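Local coordinates for protein cytochrome P450 monooxygenase (Rhodococcus sp. ECU0066, PDB 6KBH) that probably works as a self-sufficient monooxygenase, carrying a heme P450 domain, an FMN site and a [2Fe-2S] cluster on one chain, at residues Y75-F88 and K352-H366. Numbering follows the deposited sequence.
Sequences YWVVTRYEDVKAVF and KLLIVNSSANHDERH. With HEM (protoporphyrin IX containing Fe), chain C.
Ile355 and Val84 meet at the apolar centre of this contact, where the mixed beta-sheet of the cytochrome P450 fold receives the helix that follows one of its strands. The case illustrates how a parallel strand pair and the helices that follow it can build one core. Ile355 shares its sheet face with Trp76, Val78 and Leu353; its CG2 packs against Val78 CB and Val87 CG1. With CG1 held between the backbone N and carbonyl carbon (chi1 57°), Ile355 CD1 reaches over one face of the Phe88 ring, 3.7 Å from Phe88 CZ. The Phe88 edge meets Asn357 ND2, which bonds to Leu384 O, while Phe88 CE1 lies 3.6 Å from heme propionate O2A; Phe88 is itself part of the heme pocket, so the core reaches into it. Val84 CG2 closes on Ala360 CB at 3.5 Å.

Four backbone hydrogen bonds join strands 76-78 and 352-355, the last from Val356 N just past the second strand; Leu354 N to Trp76 O measures 2.8 Å. Beside this pair, Lys352 CB sits over the centre of the Tyr75 ring, a CH-pi contact, and the extended lysine chain continues past Tyr75 CE1 towards its salt bridge with Glu101. Replacing Tyr75 with an alanine would probably strip the aliphatic part of Lys352 of its aromatic cover and open a gap beside Leu354 CB, leaving the lysine chain held mainly at its Glu101 end.

Farther along, Tyr81 and His366 form an offset stack, planes 28° from parallel. Tyr81 CG lies anti to the backbone N (chi1 167°), which carries the ring across to His366, and its hydroxyl bonds to Asp382 O. Toward the polar side, still buried, Ser359 OG donates to Thr79 O. Asp363 binds two backbone amides: OD1 takes Arg365 N in an Asx turn, and OD2 receives Tyr81 N on its anti side at 2.8 Å.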
ATOM      1  N   TYR A  75      22.095  24.315  -5.580  1.00 75.44           N
ATOM      2  CA  TYR A  75      21.141  24.038  -4.516  1.00 76.65           C
ATOM      3  C   TYR A  75      21.827  23.593  -3.234  1.00 71.23           C
ATOM      4  O   TYR A  75      22.995  23.196  -3.218  1.00 74.55           O
ATOM      5  CB  TYR A  75      20.139  22.944  -4.913  1.00 75.31           C
ATOM      6  CG  TYR A  75      19.236  23.220  -6.099  1.00 80.03           C
ATOM      7  CD1 TYR A  75      19.498  24.249  -7.001  1.00 79.18           C
ATOM      8  CD2 TYR A  75      18.111  22.441  -6.311  1.00 74.71           C
ATOM      9  CE1 TYR A  75      18.663  24.483  -8.079  1.00 71.49           C
ATOM     10  CE2 TYR A  75      17.275  22.672  -7.375  1.00 75.75           C
ATOM     11  CZ  TYR A  75      17.551  23.690  -8.259  1.00 79.69           C
ATOM     12  OH  TYR A  75      16.705  23.907  -9.320  1.00 81.23           O
ATOM     13  N   TRP A  76      21.053  23.645  -2.156  1.00 74.58           N
ATOM     14  CA  TRP A  76      21.376  22.963  -0.914  1.00 76.51           C
ATOM     15  C   TRP A  76      20.836  21.540  -0.981  1.00 63.27           C
ATOM     16  O   TRP A  76      19.729  21.311  -1.474  1.00 72.23           O
ATOM     17  CB  TRP A  76      20.767  23.713   0.273  1.00 70.61           C
ATOM     18  CG  TRP A  76      21.201  25.143   0.326  1.00 75.95           C
ATOM     19  CD1 TRP A  76      20.819  26.151  -0.516  1.00 74.05           C
ATOM     20  CD2 TRP A  76      22.104  25.728   1.266  1.00 75.76           C
ATOM     21  NE1 TRP A  76      21.432  27.326  -0.158  1.00 76.63           N
ATOM     22  CE2 TRP A  76      22.226  27.094   0.934  1.00 81.47           C
ATOM     23  CE3 TRP A  76      22.826  25.230   2.355  1.00 74.61           C
ATOM     24  CZ2 TRP A  76      23.037  27.967   1.655  1.00 79.73           C
ATOM     25  CZ3 TRP A  76      23.631  26.099   3.070  1.00 88.93           C
ATOM     26  CH2 TRP A  76      23.730  27.453   2.716  1.00 83.16           C
ATOM     27  N   VAL A  77      21.626  20.585  -0.500  1.00 66.29           N
ATOM     28  CA  VAL A  77      21.322  19.164  -0.628  1.00 64.10           C
ATOM     29  C   VAL A  77      20.871  18.634   0.725  1.00 72.41           C
ATOM     30  O   VAL A  77      21.513  18.897   1.750  1.00 71.91           O
ATOM     31  CB  VAL A  77      22.532  18.373  -1.150  1.00 65.28           C
ATOM     32  CG1 VAL A  77      22.146  16.929  -1.429  1.00 65.24           C
ATOM     33  CG2 VAL A  77      23.088  19.028  -2.396  1.00 66.10           C
ATOM     34  N   VAL A  78      19.770  17.884   0.723  1.00 79.14           N
ATOM     35  CA  VAL A  78      19.177  17.321   1.930  1.00 69.24           C
ATOM     36  C   VAL A  78      19.103  15.814   1.757  1.00 70.65           C
ATOM     37  O   VAL A  78      18.594  15.317   0.747  1.00 70.85           O
ATOM     38  CB  VAL A  78      17.790  17.918   2.217  1.00 68.89           C
ATOM     39  CG1 VAL A  78      17.208  17.327   3.496  1.00 71.26           C
ATOM     40  CG2 VAL A  78      17.895  19.428   2.324  1.00 70.49           C
ATOM     41  N   THR A  79      19.598  15.092   2.752  1.00 76.58           N
ATOM     42  CA  THR A  79      20.050  13.731   2.548  1.00 68.17           C
ATOM     43  C   THR A  79      19.334  12.696   3.408  1.00 72.81           C
ATOM     44  O   THR A  79      19.117  11.583   2.920  1.00 66.94           O
ATOM     45  CB  THR A  79      21.570  13.692   2.770  1.00 65.02           C
ATOM     46  OG1 THR A  79      22.226  14.196   1.596  1.00 91.92           O
ATOM     47  CG2 THR A  79      22.081  12.325   3.072  1.00 69.57           C
ATOM     48  N   ARG A  80      18.864  13.045   4.608  1.00 58.18           N
ATOM     49  CA  ARG A  80      18.287  12.062   5.520  1.00 73.46           C
ATOM     50  C   ARG A  80      16.754  12.080   5.496  1.00 73.20           C
ATOM     51  O   ARG A  80      16.124  13.105   5.224  1.00 71.45           O
ATOM     52  CB  ARG A  80      18.818  12.291   6.938  1.00 67.30           C
ATOM     53  CG  ARG A  80      20.326  12.085   7.003  1.00 79.05           C
ATOM     54  CD  ARG A  80      20.845  11.653   8.362  1.00 79.33           C
ATOM     55  NE  ARG A  80      20.963  12.764   9.297  1.00 81.91           N
ATOM     56  CZ  ARG A  80      21.900  12.846  10.235  1.00 81.68           C
ATOM     57  NH1 ARG A  80      22.812  11.890  10.351  1.00 78.71           N
ATOM     58  NH2 ARG A  80      21.935  13.892  11.047  1.00 78.63           N
ATOM     59  N   TYR A  81      16.164  10.924   5.814  1.00 73.25           N
ATOM     60  CA  TYR A  81      14.765  10.642   5.490  1.00 76.98           C
ATOM     61  C   TYR A  81      13.790  11.471   6.325  1.00 73.79           C
ATOM     62  O   TYR A  81      12.785  11.963   5.794  1.00 74.58           O
ATOM     63  CB  TYR A  81      14.515   9.139   5.654  1.00 71.39           C
ATOM     64  CG  TYR A  81      13.071   8.673   5.651  1.00 81.34           C
ATOM     65  CD1 TYR A  81      12.311   8.690   6.811  1.00 76.06           C
ATOM     66  CD2 TYR A  81      12.492   8.154   4.498  1.00 74.17           C
ATOM     67  CE1 TYR A  81      11.011   8.254   6.817  1.00 79.71           C
ATOM     68  CE2 TYR A  81      11.185   7.711   4.497  1.00 81.30           C
ATOM     69  CZ  TYR A  81      10.453   7.762   5.662  1.00 79.78           C
ATOM     70  OH  TYR A  81       9.152   7.325   5.684  1.00 79.95           O
ATOM     71  N   GLU A  82      14.057  11.632   7.624  1.00 75.39           N
ATOM     72  CA  GLU A  82      13.239  12.541   8.424  1.00 79.81           C
ATOM     73  C   GLU A  82      13.233  13.938   7.811  1.00 75.52           C
ATOM     74  O   GLU A  82      12.186  14.593   7.743  1.00 78.09           O
ATOM     75  CB  GLU A  82      13.756  12.607   9.865  1.00 77.79           C
ATOM     76  CG  GLU A  82      13.423  11.433  10.816  1.00 78.90           C
ATOM     77  CD  GLU A  82      12.035  10.830  10.628  1.00104.22           C
ATOM     78  OE1 GLU A  82      11.075  11.329  11.255  1.00 94.90           O
ATOM     79  OE2 GLU A  82      11.900   9.848   9.867  1.00100.48           O
ATOM     80  N   ASP A  83      14.393  14.397   7.334  1.00 74.01           N
ATOM     81  CA  ASP A  83      14.522  15.777   6.870  1.00 71.63           C
ATOM     82  C   ASP A  83      13.773  16.006   5.563  1.00 72.72           C
ATOM     83  O   ASP A  83      13.055  17.003   5.420  1.00 77.33           O
ATOM     84  CB  ASP A  83      15.999  16.143   6.715  1.00 74.03           C
ATOM     85  CG  ASP A  83      16.648  16.532   8.031  1.00 78.88           C
ATOM     86  OD1 ASP A  83      15.923  16.970   8.950  1.00 90.43           O
ATOM     87  OD2 ASP A  83      17.885  16.402   8.145  1.00 78.68           O
ATOM     88  N   VAL A  84      13.937  15.112   4.583  1.00 60.13           N
ATOM     89  CA  VAL A  84      13.268  15.344   3.305  1.00 68.01           C
ATOM     90  C   VAL A  84      11.774  15.073   3.423  1.00 72.80           C
ATOM     91  O   VAL A  84      10.975  15.654   2.680  1.00 71.52           O
ATOM     92  CB  VAL A  84      13.909  14.522   2.167  1.00 69.71           C
ATOM     93  CG1 VAL A  84      15.421  14.558   2.255  1.00 71.16           C
ATOM     94  CG2 VAL A  84      13.416  13.107   2.176  1.00 68.46           C
ATOM     95  N   LYS A  85      11.363  14.204   4.349  1.00 73.54           N
ATOM     96  CA  LYS A  85       9.942  14.105   4.653  1.00 73.68           C
ATOM     97  C   LYS A  85       9.440  15.400   5.277  1.00 70.42           C
ATOM     98  O   LYS A  85       8.334  15.864   4.968  1.00 77.04           O
ATOM     99  CB  LYS A  85       9.664  12.920   5.583  1.00 74.16           C
ATOM    100  CG  LYS A  85       8.184  12.746   5.900  1.00 72.02           C
ATOM    101  CD  LYS A  85       7.930  11.896   7.136  1.00 82.23           C
ATOM    102  CE  LYS A  85       7.900  10.416   6.800  1.00 84.83           C
ATOM    103  NZ  LYS A  85       7.290   9.611   7.895  1.00 89.65           N
ATOM    104  N   ALA A  86      10.249  16.006   6.148  1.00 63.25           N
ATOM    105  CA  ALA A  86       9.861  17.265   6.771  1.00 70.15           C
ATOM    106  C   ALA A  86       9.758  18.391   5.752  1.00 76.02           C
ATOM    107  O   ALA A  86       8.938  19.301   5.917  1.00 81.13           O
ATOM    108  CB  ALA A  86      10.854  17.635   7.872  1.00 72.23           C
ATOM    109  N   VAL A  87      10.577  18.355   4.699  1.00 67.21           N
ATOM    110  CA  VAL A  87      10.469  19.374   3.662  1.00 78.82           C
ATOM    111  C   VAL A  87       9.167  19.210   2.892  1.00 64.30           C
ATOM    112  O   VAL A  87       8.508  20.195   2.539  1.00 73.18           O
ATOM    113  CB  VAL A  87      11.694  19.323   2.730  1.00 73.42           C
ATOM    114  CG1 VAL A  87      11.524  20.292   1.575  1.00 66.93           C
ATOM    115  CG2 VAL A  87      12.953  19.644   3.508  1.00 67.51           C
ATOM    116  N   PHE A  88       8.764  17.962   2.643  1.00 71.64           N
ATOM    117  CA  PHE A  88       7.536  17.712   1.894  1.00 77.38           C
ATOM    118  C   PHE A  88       6.306  18.208   2.646  1.00 73.68           C
ATOM    119  O   PHE A  88       5.374  18.744   2.035  1.00 88.80           O
ATOM    120  CB  PHE A  88       7.409  16.220   1.584  1.00 70.73           C
ATOM    121  CG  PHE A  88       8.116  15.801   0.327  1.00 70.27           C
ATOM    122  CD1 PHE A  88       7.745  16.330  -0.902  1.00 68.62           C
ATOM    123  CD2 PHE A  88       9.141  14.872   0.368  1.00 64.79           C
ATOM    124  CE1 PHE A  88       8.387  15.945  -2.063  1.00 66.22           C
ATOM    125  CE2 PHE A  88       9.794  14.486  -0.791  1.00 74.42           C
ATOM    126  CZ  PHE A  88       9.416  15.023  -2.008  1.00 68.00           C
ATOM    127  N   LYS A 352      17.240  27.014  -3.023  1.00 78.54           N
ATOM    128  CA  LYS A 352      16.605  25.914  -3.730  1.00 72.83           C
ATOM    129  C   LYS A 352      17.098  24.607  -3.130  1.00 70.70           C
ATOM    130  O   LYS A 352      18.303  24.431  -2.927  1.00 74.24           O
ATOM    131  CB  LYS A 352      16.916  25.974  -5.227  1.00 80.09           C
ATOM    132  CG  LYS A 352      16.418  27.241  -5.910  1.00 81.36           C
ATOM    133  CD  LYS A 352      16.742  27.236  -7.397  1.00 82.37           C
ATOM    134  CE  LYS A 352      16.259  28.503  -8.083  1.00 78.40           C
ATOM    135  NZ  LYS A 352      16.553  28.480  -9.546  1.00 91.84           N
ATOM    136  N   LEU A 353      16.170  23.704  -2.831  1.00 77.54           N
ATOM    137  CA  LEU A 353      16.496  22.458  -2.156  1.00 76.09           C
ATOM    138  C   LEU A 353      16.563  21.306  -3.147  1.00 72.78           C
ATOM    139  O   LEU A 353      15.713  21.183  -4.033  1.00 68.49           O
ATOM    140  CB  LEU A 353      15.468  22.145  -1.066  1.00 62.89           C
ATOM    141  CG  LEU A 353      15.505  23.063   0.158  1.00 76.39           C
ATOM    142  CD1 LEU A 353      14.645  22.500   1.290  1.00 68.80           C
ATOM    143  CD2 LEU A 353      16.938  23.290   0.624  1.00 71.38           C
ATOM    144  N   LEU A 354      17.588  20.472  -3.002  1.00 65.63           N
ATOM    145  CA  LEU A 354      17.651  19.172  -3.663  1.00 57.23           C
ATOM    146  C   LEU A 354      17.470  18.115  -2.580  1.00 70.20           C
ATOM    147  O   LEU A 354      18.416  17.791  -1.853  1.00 69.78           O
ATOM    148  CB  LEU A 354      18.964  18.979  -4.407  1.00 52.19           C
ATOM    149  CG  LEU A 354      18.934  17.734  -5.291  1.00 58.44           C
ATOM    150  CD1 LEU A 354      17.891  17.905  -6.384  1.00 57.97           C
ATOM    151  CD2 LEU A 354      20.297  17.437  -5.890  1.00 54.00           C
ATOM    152  N   ILE A 355      16.258  17.582  -2.468  1.00 56.04           N
ATOM    153  CA  ILE A 355      15.922  16.614  -1.434  1.00 57.94           C
ATOM    154  C   ILE A 355      16.021  15.222  -2.052  1.00 61.69           C
ATOM    155  O   ILE A 355      15.221  14.842  -2.913  1.00 65.82           O
ATOM    156  CB  ILE A 355      14.543  16.903  -0.824  1.00 62.87           C
ATOM    157  CG1 ILE A 355      13.437  16.931  -1.886  1.00 61.49           C
ATOM    158  CG2 ILE A 355      14.575  18.250  -0.112  1.00 64.67           C
ATOM    159  CD1 ILE A 355      12.132  17.531  -1.396  1.00 61.02           C
ATOM    160  N   VAL A 356      17.021  14.456  -1.624  1.00 61.66           N
ATOM    161  CA  VAL A 356      17.413  13.229  -2.321  1.00 62.97           C
ATOM    162  C   VAL A 356      16.524  12.108  -1.793  1.00 72.48           C
ATOM    163  O   VAL A 356      16.817  11.474  -0.776  1.00 61.17           O
ATOM    164  CB  VAL A 356      18.901  12.926  -2.155  1.00 61.60           C
ATOM    165  CG1 VAL A 356      19.299  11.743  -3.017  1.00 58.85           C
ATOM    166  CG2 VAL A 356      19.733  14.152  -2.513  1.00 57.48           C
ATOM    167  N   ASN A 357      15.413  11.868  -2.504  1.00 66.61           N
ATOM    168  CA  ASN A 357      14.534  10.749  -2.178  1.00 68.19           C
ATOM    169  C   ASN A 357      15.304   9.437  -2.151  1.00 72.64           C
ATOM    170  O   ASN A 357      15.047   8.570  -1.304  1.00 64.71           O
ATOM    171  CB  ASN A 357      13.395  10.653  -3.200  1.00 78.93           C
ATOM    172  CG  ASN A 357      12.695  11.977  -3.430  1.00 74.77           C
ATOM    173  OD1 ASN A 357      13.265  12.900  -4.014  1.00 73.90           O
ATOM    174  ND2 ASN A 357      11.438  12.064  -3.005  1.00 67.29           N
ATOM    175  N   SER A 358      16.244   9.270  -3.084  1.00 61.57           N
ATOM    176  CA  SER A 358      16.995   8.023  -3.161  1.00 68.22           C
ATOM    177  C   SER A 358      17.843   7.815  -1.914  1.00 67.62           C
ATOM    178  O   SER A 358      17.979   6.687  -1.428  1.00 66.52           O
ATOM    179  CB  SER A 358      17.872   8.016  -4.413  1.00 70.16           C
ATOM    180  OG  SER A 358      18.446   6.738  -4.619  1.00 79.08           O
ATOM    181  N   SER A 359      18.424   8.890  -1.384  1.00 67.17           N
ATOM    182  CA  SER A 359      19.176   8.770  -0.140  1.00 71.35           C
ATOM    183  C   SER A 359      18.240   8.524   1.034  1.00 70.13           C
ATOM    184  O   SER A 359      18.537   7.704   1.909  1.00 64.65           O
ATOM    185  CB  SER A 359      20.016  10.024   0.092  1.00 64.23           C
ATOM    186  OG  SER A 359      20.612  10.006   1.375  1.00 65.00           O
ATOM    187  N   ALA A 360      17.106   9.227   1.063  1.00 76.88           N
ATOM    188  CA  ALA A 360      16.125   9.045   2.128  1.00 70.36           C
ATOM    189  C   ALA A 360      15.685   7.592   2.233  1.00 73.27           C
ATOM    190  O   ALA A 360      15.671   7.011   3.324  1.00 67.72           O
ATOM    191  CB  ALA A 360      14.922   9.952   1.882  1.00 67.45           C
ATOM    192  N   ASN A 361      15.326   6.982   1.099  1.00 75.60           N
ATOM    193  CA  ASN A 361      14.954   5.574   1.090  1.00 70.19           C
ATOM    194  C   ASN A 361      16.061   4.673   1.622  1.00 73.17           C
ATOM    195  O   ASN A 361      15.793   3.508   1.934  1.00 71.09           O
ATOM    196  CB  ASN A 361      14.581   5.141  -0.328  1.00 73.54           C
ATOM    197  CG  ASN A 361      13.379   5.890  -0.872  1.00 71.18           C
ATOM    198  OD1 ASN A 361      12.577   6.433  -0.113  1.00 62.55           O
ATOM    199  ND2 ASN A 361      13.244   5.912  -2.190  1.00 66.47           N
ATOM    200  N   HIS A 362      17.289   5.187   1.733  1.00 76.81           N
ATOM    201  CA  HIS A 362      18.440   4.441   2.224  1.00 70.69           C
ATOM    202  C   HIS A 362      19.028   5.076   3.481  1.00 67.58           C
ATOM    203  O   HIS A 362      20.238   5.021   3.696  1.00 81.89           O
ATOM    204  CB  HIS A 362      19.514   4.336   1.142  1.00 67.16           C
ATOM    205  CG  HIS A 362      19.172   3.405   0.022  1.00 66.83           C
ATOM    206  ND1 HIS A 362      19.756   2.164  -0.118  1.00 68.75           N
ATOM    207  CD2 HIS A 362      18.316   3.537  -1.019  1.00 70.57           C
ATOM    208  CE1 HIS A 362      19.270   1.571  -1.194  1.00 74.53           C
ATOM    209  NE2 HIS A 362      18.394   2.382  -1.759  1.00 70.87           N
ATOM    210  N   ASP A 363      18.189   5.672   4.329  1.00 64.81           N
ATOM    211  CA  ASP A 363      18.631   6.281   5.582  1.00 62.40           C
ATOM    212  C   ASP A 363      18.424   5.287   6.719  1.00 73.24           C
ATOM    213  O   ASP A 363      17.306   4.803   6.929  1.00 77.83           O
ATOM    214  CB  ASP A 363      17.883   7.588   5.854  1.00 63.72           C
ATOM    215  CG  ASP A 363      18.303   8.253   7.163  1.00 71.73           C
ATOM    216  OD1 ASP A 363      19.255   7.775   7.816  1.00 82.17           O
ATOM    217  OD2 ASP A 363      17.677   9.264   7.547  1.00 70.63           O
ATOM    218  N   GLU A 364      19.508   4.972   7.436  1.00 74.68           N
ATOM    219  CA  GLU A 364      19.472   3.933   8.461  1.00 76.52           C
ATOM    220  C   GLU A 364      18.556   4.291   9.618  1.00 81.11           C
ATOM    221  O   GLU A 364      18.108   3.395  10.341  1.00 74.85           O
ATOM    222  CB  GLU A 364      20.889   3.659   8.978  1.00 77.31           C
ATOM    223  CG  GLU A 364      21.050   2.364   9.776  1.00 91.04           C
ATOM    224  CD  GLU A 364      21.225   1.139   8.896  1.00 87.14           C
ATOM    225  OE1 GLU A 364      21.817   1.268   7.804  1.00 85.43           O
ATOM    226  OE2 GLU A 364      20.761   0.047   9.286  1.00 86.81           O
ATOM    227  N   ARG A 365      18.258   5.573   9.803  1.00 80.22           N
ATOM    228  CA  ARG A 365      17.451   5.990  10.938  1.00 78.17           C
ATOM    229  C   ARG A 365      15.993   5.563  10.810  1.00 75.12           C
ATOM    230  O   ARG A 365      15.311   5.450  11.833  1.00 86.38           O
ATOM    231  CB  ARG A 365      17.580   7.503  11.115  1.00 79.00           C
ATOM    232  CG  ARG A 365      19.026   7.912  11.375  1.00 76.35           C
ATOM    233  CD  ARG A 365      19.268   9.411  11.328  1.00 84.92           C
ATOM    234  NE  ARG A 365      20.683   9.711  11.535  1.00 80.06           N
ATOM    235  CZ  ARG A 365      21.240   9.887  12.731  1.00 99.04           C
ATOM    236  NH1 ARG A 365      20.499   9.798  13.828  1.00108.27           N
ATOM    237  NH2 ARG A 365      22.535  10.148  12.834  1.00 93.58           N
ATOM    238  N   HIS A 366      15.503   5.298   9.597  1.00 74.24           N
ATOM    239  CA  HIS A 366      14.116   4.869   9.414  1.00 81.52           C
ATOM    240  C   HIS A 366      13.960   3.424   8.959  1.00 86.38           C
ATOM    241  O   HIS A 366      13.082   2.727   9.469  1.00 85.99           O
ATOM    242  CB  HIS A 366      13.387   5.778   8.421  1.00 75.66           C
ATOM    243  CG  HIS A 366      11.920   5.504   8.337  1.00 79.52           C
ATOM    244  ND1 HIS A 366      11.002   6.088   9.185  1.00 73.89           N
ATOM    245  CD2 HIS A 366      11.212   4.680   7.527  1.00 75.17           C
ATOM    246  CE1 HIS A 366       9.792   5.648   8.890  1.00 69.95           C
ATOM    247  NE2 HIS A 366       9.892   4.792   7.889  1.00 71.86           N
TER
HETATM  248  CHA HEM C 802       3.619  14.419  -8.306  1.00 72.55           C
HETATM  249  CHB HEM C 802       6.852  10.549  -8.461  1.00 63.93           C
HETATM  250  CHC HEM C 802       3.699   7.979 -11.846  1.00 71.37           C
HETATM  251  CHD HEM C 802       0.517  11.832 -11.665  1.00 75.61           C
HETATM  252  C1A HEM C 802       4.673  13.406  -8.219  1.00 72.69           C
HETATM  253  C2A HEM C 802       5.757  13.824  -7.323  1.00 58.52           C
HETATM  254  C3A HEM C 802       6.651  12.752  -7.361  1.00 62.31           C
HETATM  255  C4A HEM C 802       6.021  11.777  -8.290  1.00 54.12           C
HETATM  256  CMA HEM C 802       7.950  12.636  -6.627  1.00 59.17           C
HETATM  257  CAA HEM C 802       5.886  15.084  -6.522  1.00 61.54           C
HETATM  258  CBA HEM C 802       5.633  14.921  -5.056  1.00 63.91           C
HETATM  259  CGA HEM C 802       5.506  16.132  -4.194  1.00 66.22           C
HETATM  260  O1A HEM C 802       5.974  17.132  -4.800  1.00 78.76           O
HETATM  261  O2A HEM C 802       4.967  15.818  -3.098  1.00 62.93           O
HETATM  262  C1B HEM C 802       6.336   9.488  -9.381  1.00 62.92           C
HETATM  263  C2B HEM C 802       7.044   8.158  -9.674  1.00 72.66           C
HETATM  264  C3B HEM C 802       6.049   7.358 -10.731  1.00 59.53           C
HETATM  265  C4B HEM C 802       4.873   8.289 -10.959  1.00 64.04           C
HETATM  266  CMB HEM C 802       8.351   7.697  -9.125  1.00 76.81           C
HETATM  267  CAB HEM C 802       6.260   6.021 -11.354  1.00 62.85           C
HETATM  268  CBB HEM C 802       6.570   4.872 -10.458  1.00 68.12           C
HETATM  269  C1C HEM C 802       2.654   9.040 -11.901  1.00 75.70           C
HETATM  270  C2C HEM C 802       1.598   8.625 -12.786  1.00 69.59           C
HETATM  271  C3C HEM C 802       0.706   9.674 -12.758  1.00 74.99           C
HETATM  272  C4C HEM C 802       1.320  10.625 -11.843  1.00 70.29           C
HETATM  273  CMC HEM C 802       1.490   7.350 -13.555  1.00 69.16           C
HETATM  274  CAC HEM C 802      -0.597   9.763 -13.491  1.00 78.89           C
HETATM  275  CBC HEM C 802      -0.754  10.677 -14.652  1.00 75.69           C
HETATM  276  C1D HEM C 802       1.222  12.723 -10.736  1.00 63.44           C
HETATM  277  C2D HEM C 802       0.468  13.996 -10.489  1.00 60.68           C
HETATM  278  C3D HEM C 802       1.438  14.816  -9.435  1.00 66.16           C
HETATM  279  C4D HEM C 802       2.601  13.887  -9.234  1.00 67.02           C
HETATM  280  CMD HEM C 802      -0.841  14.395 -11.076  1.00 76.36           C
HETATM  281  CAD HEM C 802       1.186  16.151  -8.829  1.00 75.64           C
HETATM  282  CBD HEM C 802       0.221  16.169  -7.689  1.00 59.85           C
HETATM  283  CGD HEM C 802       0.253  17.354  -6.795  1.00 68.09           C
HETATM  284  O1D HEM C 802       1.345  17.944  -6.975  1.00 73.85           O
HETATM  285  O2D HEM C 802      -0.800  17.424  -6.111  1.00 65.26           O
HETATM  286  NA  HEM C 802       4.813  12.154  -8.830  1.00 70.35           N
HETATM  287  NB  HEM C 802       5.010   9.542 -10.086  1.00 67.37           N
HETATM  288  NC  HEM C 802       2.505  10.272 -11.305  1.00 75.22           N
HETATM  289  ND  HEM C 802       2.538  12.523  -9.977  1.00 64.76           N
HETATM  290 FE   HEM C 802       3.868  11.069 -10.153  1.00 75.70          FE